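Local coordinates for protein fatty acid amide hydrolase (Candida albicans, PDB 6KVR) that probably hydrolyses monocarboxylic acid amides to the carboxylate and ammonium as a member of the amidase family, at residues Y67-K72 / A108-L113; K166-G171 / G281-G286; V367-G372 / V563-V568. All coordinates share one frame; numbering follows the deposited sequence.

Contact 1. Residues Y67-K72 / A108-L113; sequences YLYSQK and AHRATL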
loop_
_atom_site.group_PDB
_atom_site.type_symbol
_atom_site.label_atom_id
_atom_site.label_comp_id
_atom_site.label_asym_id
_atom_site.label_seq_id
_atom_site.Cartn_x
_atom_site.Cartn_y
_atom_site.Cartn_z
ATOM N N TYR A 67 -41.575 8.452 -15.423
ATOM C CA TYR A 67 -42.546 7.565 -16.060
ATOM C C TYR A 67 -42.856 6.337 -15.207
ATOM O O TYR A 67 -44.008 5.886 -15.150
ATOM C CB TYR A 67 -42.014 7.131 -17.420
ATOM C CG TYR A 67 -43.030 6.434 -18.300
ATOM C CD1 TYR A 67 -44.074 7.137 -18.887
ATOM C CD2 TYR A 67 -42.930 5.071 -18.554
ATOM C CE1 TYR A 67 -44.988 6.499 -19.701
ATOM C CE2 TYR A 67 -43.831 4.428 -19.362
ATOM C CZ TYR A 67 -44.859 5.142 -19.928
ATOM O OH TYR A 67 -45.759 4.484 -20.724
ATOM N N LEU A 68 -41.834 5.755 -14.577
ATOM C CA LEU A 68 -42.036 4.571 -13.749
ATOM C C LEU A 68 -43.087 4.826 -12.674
ATOM O O LEU A 68 -43.980 4.000 -12.441
ATOM C CB LEU A 68 -40.708 4.170 -13.105
ATOM C CG LEU A 68 -40.795 3.310 -11.845
ATOM C CD1 LEU A 68 -41.292 1.905 -12.181
ATOM C CD2 LEU A 68 -39.446 3.283 -11.122
ATOM N N TYR A 69 -42.986 5.978 -12.008
ATOM C CA TYR A 69 -43.906 6.299 -10.932
ATOM C C TYR A 69 -45.256 6.773 -11.466
ATOM O O TYR A 69 -46.303 6.351 -10.968
ATOM C CB TYR A 69 -43.267 7.352 -10.036
ATOM C CG TYR A 69 -42.186 6.786 -9.144
ATOM C CD1 TYR A 69 -42.511 6.177 -7.939
ATOM C CD2 TYR A 69 -40.847 6.850 -9.506
ATOM C CE1 TYR A 69 -41.535 5.661 -7.117
ATOM C CE2 TYR A 69 -39.860 6.343 -8.680
ATOM C CZ TYR A 69 -40.209 5.746 -7.492
ATOM O OH TYR A 69 -39.241 5.219 -6.657
ATOM N N SER A 70 -45.247 7.620 -12.500
ATOM C CA SER A 70 -46.485 8.214 -12.996
ATOM C C SER A 70 -47.373 7.192 -13.696
ATOM O O SER A 70 -48.600 7.308 -13.648
ATOM C CB SER A 70 -46.165 9.372 -13.942
ATOM O OG SER A 70 -45.682 8.888 -15.185
ATOM N N GLN A 71 -46.789 6.209 -14.364
ATOM C CA GLN A 71 -47.561 5.144 -14.985
ATOM C C GLN A 71 -47.731 3.939 -14.080
ATOM O O GLN A 71 -48.335 2.949 -14.508
ATOM C CB GLN A 71 -46.911 4.704 -16.297
ATOM C CG GLN A 71 -47.221 5.641 -17.433
ATOM C CD GLN A 71 -48.565 5.357 -18.071
ATOM O OE1 GLN A 71 -48.684 4.493 -18.951
ATOM N NE2 GLN A 71 -49.595 6.055 -17.606
ATOM N N LYS A 72 -47.194 3.999 -12.857
ATOM C CA LYS A 72 -47.291 2.929 -11.867
ATOM C C LYS A 72 -46.961 1.570 -12.487
ATOM O O LYS A 72 -47.793 0.660 -12.534
ATOM C CB LYS A 72 -48.685 2.920 -11.221
ATOM C CG LYS A 72 -49.050 4.220 -10.496
ATOM C CD LYS A 72 -50.543 4.301 -10.170
ATOM C CE LYS A 72 -50.785 5.001 -8.837
ATOM N NZ LYS A 72 -51.564 4.165 -7.864
ATOM N N ALA A 108 -36.183 -7.724 -9.404
ATOM C CA ALA A 108 -36.003 -8.330 -10.719
ATOM C C ALA A 108 -36.899 -7.661 -11.760
ATOM O O ALA A 108 -36.461 -7.361 -12.883
ATOM C CB ALA A 108 -36.293 -9.832 -10.642
ATOM N N HIS A 109 -38.174 -7.447 -11.404
ATOM C CA HIS A 109 -39.082 -6.682 -12.250
ATOM C C HIS A 109 -38.527 -5.285 -12.515
ATOM O O HIS A 109 -38.419 -4.855 -13.670
ATOM C CB HIS A 109 -40.457 -6.611 -11.567
ATOM C CG HIS A 109 -41.565 -6.116 -12.447
ATOM N ND1 HIS A 109 -42.892 -6.181 -12.071
ATOM C CD2 HIS A 109 -41.549 -5.536 -13.673
ATOM C CE1 HIS A 109 -43.644 -5.671 -13.031
ATOM N NE2 HIS A 109 -42.855 -5.277 -14.015
ATOM N N ARG A 110 -38.143 -4.566 -11.454
ATOM C CA ARG A 110 -37.671 -3.198 -11.637
ATOM C C ARG A 110 -36.380 -3.150 -12.455
ATOM O O ARG A 110 -36.163 -2.188 -13.204
ATOM C CB ARG A 110 -37.492 -2.516 -10.277
ATOM C CG ARG A 110 -37.461 -0.981 -10.341
ATOM C CD ARG A 110 -37.762 -0.318 -8.986
ATOM N NE ARG A 110 -37.407 1.101 -8.981
ATOM C CZ ARG A 110 -37.796 1.984 -8.066
ATOM N NH1 ARG A 110 -38.583 1.642 -7.058
ATOM N NH2 ARG A 110 -37.392 3.247 -8.169
ATOM N N ALA A 111 -35.535 -4.193 -12.360
ATOM C CA ALA A 111 -34.290 -4.217 -13.129
ATOM C C ALA A 111 -34.556 -4.474 -14.606
ATOM O O ALA A 111 -33.852 -3.935 -15.469
ATOM C CB ALA A 111 -33.330 -5.268 -12.561
ATOM N N THR A 112 -35.563 -5.296 -14.925
ATOM C CA THR A 112 -35.901 -5.522 -16.332
ATOM C C THR A 112 -36.416 -4.241 -16.976
ATOM O O THR A 112 -36.059 -3.917 -18.118
ATOM C CB THR A 112 -36.945 -6.638 -16.464
ATOM O OG1 THR A 112 -36.491 -7.805 -15.767
ATOM C CG2 THR A 112 -37.169 -6.999 -17.918
ATOM N N LEU A 113 -37.258 -3.498 -16.251
ATOM C CA LEU A 113 -37.676 -2.182 -16.723
ATOM C C LEU A 113 -36.468 -1.269 -16.920
ATOM O O LEU A 113 -36.320 -0.640 -17.977
ATOM C CB LEU A 113 -38.691 -1.579 -15.748
ATOM C CG LEU A 113 -40.023 -2.352 -15.748
ATOM C CD1 LEU A 113 -40.882 -1.990 -14.536
ATOM C CD2 LEU A 113 -40.798 -2.178 -17.063
#
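Leu-68 and Tyr-69 of helix 64-70 both meet the guanidinium group of Arg-110, which reaches across from helix 100-118. The polar part is one bond: Arg-110 NH2 donates to Tyr-69 OH at 3.1 Å, with an N-H...O angle of 149° and the hydroxyl oxygen tilted slightly out of the guanidinium plane. Ring and guanidinium planes stand 83° apart, so the groups are nearly perpendicular rather than stacked. The apolar part is Leu-68, whose CD2 lies over one face of the guanidinium, offset toward its rim, 3.6 Å from Arg-110 NH2 and 3.7 Å from Arg-110 NE. Its side chain crosses the arginine at about a right angle.

Torsions explain the reach. Arg-110 carries CG anti to its backbone N (chi1 -161°) and stays extended from CG to NE, which lets it span the 9.2 Å between Arg-110 CA and Leu-68 CA.

Outside the two segments, Asp-83 bonds both groups, OD1 forming a salt bridge with Arg-110 NH1 and OD2 a hydrogen bond with Tyr-69 OH. Thr-82 holds NH1 and the backbone O of Tyr-243 holds NE, restricting rotation of the guanidinium; Arg-301 stands close to NH2, and Asp-83 probably offsets positive charge gathered here. The arrangement is a buried arginine-centred polar network within helix packing, joining helices 64-70 and 100-118 to helices 76-82 and 235-243, away from the predicted catalytic residues.

Contact 2. Residues K166-G171 / G281-G286; sequences KITHGG and GGVSSG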
loop_
_atom_site.group_PDB
_atom_site.type_symbol
_atom_site.label_atom_id
_atom_site.label_comp_id
_atom_site.label_asym_id
_atom_site.label_seq_id
_atom_site.Cartn_x
_atom_site.Cartn_y
_atom_site.Cartn_z
ATOM N N LYS A 166 -19.184 -18.024 -15.925
ATOM C CA LYS A 166 -19.801 -17.123 -16.886
ATOM C C LYS A 166 -18.733 -16.307 -17.591
ATOM O O LYS A 166 -17.671 -16.028 -17.027
ATOM C CB LYS A 166 -20.809 -16.206 -16.218
ATOM C CG LYS A 166 -22.146 -16.869 -16.066
ATOM C CD LYS A 166 -23.104 -16.029 -15.263
ATOM C CE LYS A 166 -24.485 -16.681 -15.236
ATOM N NZ LYS A 166 -24.960 -16.463 -13.869
ATOM N N ILE A 167 -19.016 -15.967 -18.854
ATOM C CA ILE A 167 -18.116 -15.113 -19.611
ATOM C C ILE A 167 -17.793 -13.885 -18.790
ATOM O O ILE A 167 -18.688 -13.252 -18.214
ATOM C CB ILE A 167 -18.746 -14.703 -20.952
ATOM C CG1 ILE A 167 -18.878 -15.894 -21.895
ATOM C CG2 ILE A 167 -17.914 -13.594 -21.604
ATOM C CD1 ILE A 167 -19.862 -15.599 -23.060
ATOM N N THR A 168 -16.506 -13.543 -18.735
ATOM C CA THR A 168 -16.031 -12.319 -18.107
ATOM C C THR A 168 -15.054 -11.670 -19.075
ATOM O O THR A 168 -13.921 -12.134 -19.229
ATOM C CB THR A 168 -15.381 -12.609 -16.760
ATOM O OG1 THR A 168 -16.318 -13.313 -15.946
ATOM C CG2 THR A 168 -14.969 -11.305 -16.057
ATOM N N HIS A 169 -15.492 -10.608 -19.735
ATOM C CA HIS A 169 -14.717 -10.039 -20.816
ATOM C C HIS A 169 -14.232 -8.628 -20.549
ATOM O O HIS A 169 -13.337 -8.161 -21.266
ATOM C CB HIS A 169 -15.537 -10.069 -22.123
ATOM C CG HIS A 169 -16.880 -9.423 -22.005
ATOM N ND1 HIS A 169 -17.035 -8.080 -21.737
ATOM C CD2 HIS A 169 -18.130 -9.932 -22.116
ATOM C CE1 HIS A 169 -18.325 -7.790 -21.685
ATOM N NE2 HIS A 169 -19.010 -8.896 -21.921
ATOM N N GLY A 170 -14.778 -7.941 -19.548
ATOM C CA GLY A 170 -14.297 -6.607 -19.208
ATOM C C GLY A 170 -14.398 -5.595 -20.330
ATOM O O GLY A 170 -13.603 -4.642 -20.370
ATOM N N GLY A 171 -15.352 -5.785 -21.256
ATOM C CA GLY A 171 -15.492 -4.934 -22.416
ATOM C C GLY A 171 -14.604 -5.272 -23.603
ATOM O O GLY A 171 -14.705 -4.598 -24.638
ATOM N N GLY A 281 -9.414 -10.637 -9.084
ATOM C CA GLY A 281 -10.296 -11.540 -9.800
ATOM C C GLY A 281 -11.234 -10.864 -10.785
ATOM O O GLY A 281 -12.440 -10.792 -10.552
ATOM N N GLY A 282 -10.687 -10.358 -11.881
ATOM C CA GLY A 282 -11.477 -9.691 -12.900
ATOM C C GLY A 282 -10.632 -9.476 -14.138
ATOM O O GLY A 282 -9.472 -9.894 -14.203
ATOM N N VAL A 283 -11.233 -8.821 -15.127
ATOM C CA VAL A 283 -10.582 -8.542 -16.404
ATOM C C VAL A 283 -10.408 -7.034 -16.546
ATOM O O VAL A 283 -11.369 -6.268 -16.375
ATOM C CB VAL A 283 -11.387 -9.113 -17.591
ATOM C CG1 VAL A 283 -10.832 -8.590 -18.908
ATOM C CG2 VAL A 283 -11.335 -10.613 -17.581
ATOM N N SER A 284 -9.187 -6.615 -16.870
ATOM C CA SER A 284 -8.848 -5.218 -17.127
ATOM C C SER A 284 -7.437 -5.215 -17.680
ATOM O O SER A 284 -6.767 -6.250 -17.711
ATOM C CB SER A 284 -8.939 -4.351 -15.863
ATOM O OG SER A 284 -7.688 -4.306 -15.176
ATOM N N SER A 285 -6.981 -4.046 -18.110
ATOM C CA SER A 285 -5.604 -3.918 -18.566
ATOM C C SER A 285 -4.628 -3.523 -17.444
ATOM O O SER A 285 -3.473 -3.187 -17.729
ATOM C CB SER A 285 -5.534 -2.915 -19.716
ATOM O OG SER A 285 -5.594 -1.594 -19.211
ATOM N N GLY A 286 -5.049 -3.584 -16.183
ATOM C CA GLY A 286 -4.282 -3.040 -15.077
ATOM C C GLY A 286 -3.395 -3.993 -14.302
ATOM O O GLY A 286 -2.908 -3.613 -13.226
#
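Val-283 meets the backbone of Thr-168, His-169 and Gly-170 through its two methyl branches, and the contact is van der Waals in kind, judged by its carbon-to-oxygen and methyl approaches. CG2 approaches the carbonyl O of Thr-168 at 3.4 Å, while CG1 lies 3.5 Å from His-169 O. With CG1 anti to the backbone N (chi1 169°), the fork spreads over successive peptides. The one close side-chain pair is methyl to methyl, Thr-168 CG2 to Val-283 CG2 at 4.0 Å, the two side chains passing alongside each other with opposed directions. At Gly-170 the lack of a side chain lets the backbones close in, its CA being 5.0 Å from Val-283 CA.

Hydrogen bonds act within each segment and just beyond. Gly-171 N donates to His-169 ND1 at 2.9 Å, lying in the imidazole plane, and Ser-284 OG accepts from Gly-286 N at 2.9 Å, which makes an ST turn. Backbone bonds of Val-283 with Gln-160 and of Gly-281 with Asn-162 join the two loops beside the contact. Glu-159 grips the successive amides of His-169 and Gly-170, one with each carboxylate oxygen, Arg-200 bonds Thr-168 OG1, and Phe-216 stacks on the His-169 ring.

Gly-170 is about 5 Å from the side chain of Leu-207 and about 8 Å from that of Lys-158, predicted substrate-binding and charge-relay residues, so this buried loop-to-loop packing borders the probable active site of an amidase-family fold.

Contact 3. Residues V367-G372 / V563-V568; sequences VEKLKG and VDLLGV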
loop_
_atom_site.group_PDB
_atom_site.type_symbol
_atom_site.label_atom_id
_atom_site.label_comp_id
_atom_site.label_asym_id
_atom_site.label_seq_id
_atom_site.Cartn_x
_atom_site.Cartn_y
_atom_site.Cartn_z
ATOM N N VAL A 367 -23.231 24.945 -0.092
ATOM C CA VAL A 367 -22.361 25.698 0.808
ATOM C C VAL A 367 -23.190 26.603 1.719
ATOM O O VAL A 367 -22.928 26.702 2.924
ATOM C CB VAL A 367 -21.322 26.502 0.005
ATOM C CG1 VAL A 367 -20.637 27.522 0.900
ATOM C CG2 VAL A 367 -20.280 25.564 -0.630
ATOM N N GLU A 368 -24.212 27.262 1.167
ATOM C CA GLU A 368 -24.982 28.188 1.991
ATOM C C GLU A 368 -25.806 27.435 3.031
ATOM O O GLU A 368 -25.921 27.869 4.182
ATOM C CB GLU A 368 -25.855 29.075 1.102
ATOM C CG GLU A 368 -25.035 30.118 0.321
ATOM C CD GLU A 368 -24.335 31.143 1.235
ATOM O OE1 GLU A 368 -23.099 31.341 1.112
ATOM O OE2 GLU A 368 -25.024 31.757 2.083
ATOM N N LYS A 369 -26.335 26.277 2.655
ATOM C CA LYS A 369 -27.022 25.417 3.608
ATOM C C LYS A 369 -26.092 24.949 4.732
ATOM O O LYS A 369 -26.498 24.874 5.899
ATOM C CB LYS A 369 -27.598 24.244 2.842
ATOM C CG LYS A 369 -28.777 23.609 3.499
ATOM C CD LYS A 369 -30.083 24.327 3.103
ATOM C CE LYS A 369 -31.287 23.792 3.873
ATOM N NZ LYS A 369 -31.037 23.890 5.360
ATOM N N LEU A 370 -24.844 24.607 4.397
ATOM C CA LEU A 370 -23.882 24.193 5.418
ATOM C C LEU A 370 -23.524 25.353 6.334
ATOM O O LEU A 370 -23.431 25.196 7.556
ATOM C CB LEU A 370 -22.606 23.654 4.764
ATOM C CG LEU A 370 -22.636 22.296 4.068
ATOM C CD1 LEU A 370 -21.283 22.053 3.406
ATOM C CD2 LEU A 370 -22.988 21.193 5.077
ATOM N N LYS A 371 -23.252 26.516 5.740
ATOM C CA LYS A 371 -22.970 27.706 6.525
ATOM C C LYS A 371 -24.118 28.008 7.477
ATOM O O LYS A 371 -23.896 28.295 8.662
ATOM C CB LYS A 371 -22.718 28.872 5.576
ATOM C CG LYS A 371 -21.555 29.736 5.920
ATOM C CD LYS A 371 -21.368 30.811 4.870
ATOM C CE LYS A 371 -20.944 30.196 3.562
ATOM N NZ LYS A 371 -20.655 31.201 2.505
ATOM N N GLY A 372 -25.354 27.895 6.982
ATOM C CA GLY A 372 -26.507 28.165 7.817
ATOM C C GLY A 372 -26.660 27.195 8.971
ATOM O O GLY A 372 -27.186 27.559 10.025
ATOM N N VAL A 563 -26.660 14.762 3.794
ATOM C CA VAL A 563 -27.834 14.354 3.032
ATOM C C VAL A 563 -29.102 14.590 3.844
ATOM O O VAL A 563 -30.168 14.900 3.286
ATOM C CB VAL A 563 -27.685 12.880 2.607
ATOM C CG1 VAL A 563 -29.020 12.273 2.229
ATOM C CG2 VAL A 563 -26.677 12.746 1.454
ATOM N N ASP A 564 -29.012 14.464 5.170
ATOM C CA ASP A 564 -30.168 14.754 6.010
ATOM C C ASP A 564 -30.401 16.256 6.112
ATOM O O ASP A 564 -31.541 16.717 6.004
ATOM C CB ASP A 564 -29.988 14.119 7.388
ATOM C CG ASP A 564 -30.188 12.605 7.359
ATOM O OD1 ASP A 564 -30.496 12.064 6.268
ATOM O OD2 ASP A 564 -30.021 11.952 8.416
ATOM N N LEU A 565 -29.333 17.039 6.278
ATOM C CA LEU A 565 -29.463 18.490 6.221
ATOM C C LEU A 565 -30.146 18.945 4.933
ATOM O O LEU A 565 -30.953 19.884 4.947
ATOM C CB LEU A 565 -28.093 19.141 6.340
ATOM C CG LEU A 565 -28.109 20.638 6.015
ATOM C CD1 LEU A 565 -28.659 21.459 7.201
ATOM C CD2 LEU A 565 -26.745 21.133 5.555
ATOM N N LEU A 566 -29.845 18.286 3.809
ATOM C CA LEU A 566 -30.364 18.702 2.513
ATOM C C LEU A 566 -31.724 18.107 2.180
ATOM O O LEU A 566 -32.286 18.443 1.136
ATOM C CB LEU A 566 -29.377 18.332 1.399
ATOM C CG LEU A 566 -28.061 19.110 1.360
ATOM C CD1 LEU A 566 -27.067 18.483 0.378
ATOM C CD2 LEU A 566 -28.323 20.555 1.005
ATOM N N GLY A 567 -32.248 17.214 3.007
ATOM C CA GLY A 567 -33.525 16.599 2.716
ATOM C C GLY A 567 -33.518 15.635 1.548
ATOM O O GLY A 567 -34.562 15.436 0.915
ATOM N N VAL A 568 -32.381 15.010 1.254
ATOM C CA VAL A 568 -32.293 14.125 0.097
ATOM C C VAL A 568 -32.886 12.764 0.451
ATOM O O VAL A 568 -32.387 12.069 1.343
ATOM C CB VAL A 568 -30.839 13.993 -0.384
ATOM C CG1 VAL A 568 -30.745 12.957 -1.498
ATOM C CG2 VAL A 568 -30.311 15.357 -0.852
#
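Lys-371 NZ to Glu-368 OE1, 2.8 Å, is the shortest side-chain polar bond near the meeting of Lys-369 with Leu-565, and it is a salt bridge within helix 357-372, reaching the syn side of the carboxylate but 32° out of its plane. The interface itself is apolar and centred on Leu-565. Its CD2 is 3.8 Å from both Lys-369 CG and Leu-370 CD2, so one methyl is wedged between two neighbouring residues of the facing helix. Leu-565 holds CG anti to its backbone N (chi1 169°), which points the branched end across the gap.

Helix 357-372 connects the adjacent parallel strands 343-346 and 376-379 of the mixed sheet, a beta-alpha-beta crossover at one end of that sheet; Val-367 also touches Ile-377 there. On the other side of the contact, helix 552-565 ends in a Schellman motif with Gly-567 at positive phi (70°); Val-568 N bonds Val-563 O at 3.0 Å and Gly-567 N bonds Asp-564 O at 3.1 Å.

Lys-369 contributes through its aliphatic part. Its chain turns about the CB-CG and CD-CE bonds, which brings NZ to 3.9 Å from Leu-565 CD1 as it runs past that leucine in the opposing direction, and its CG is 4.0 Å from Leu-566 CD2 as well.

Along the chain the contacts follow in series: contact 1 closes before contact 2 opens, and contact 2 before contact 3. Contact 1 lies about 30 Å, centre to centre, from each of the others, whereas contacts 2 and 3 are about 40 Å apart on opposite sides of the chain's centre; nearest atoms are about 14, 12 and 30 Å apart for 1-2, 1-3 and 2-3. Contact 1 joins helices 64-70 and 100-118; contact 2 joins loops that follow strands 155-158 and 268-271; contact 3 joins helix 357-372, beside the strand 376-379 end of the same 11-stranded sheet, to helix 552-565. Only contact 2 borders the predicted catalytic site, the others fastening helices away from it.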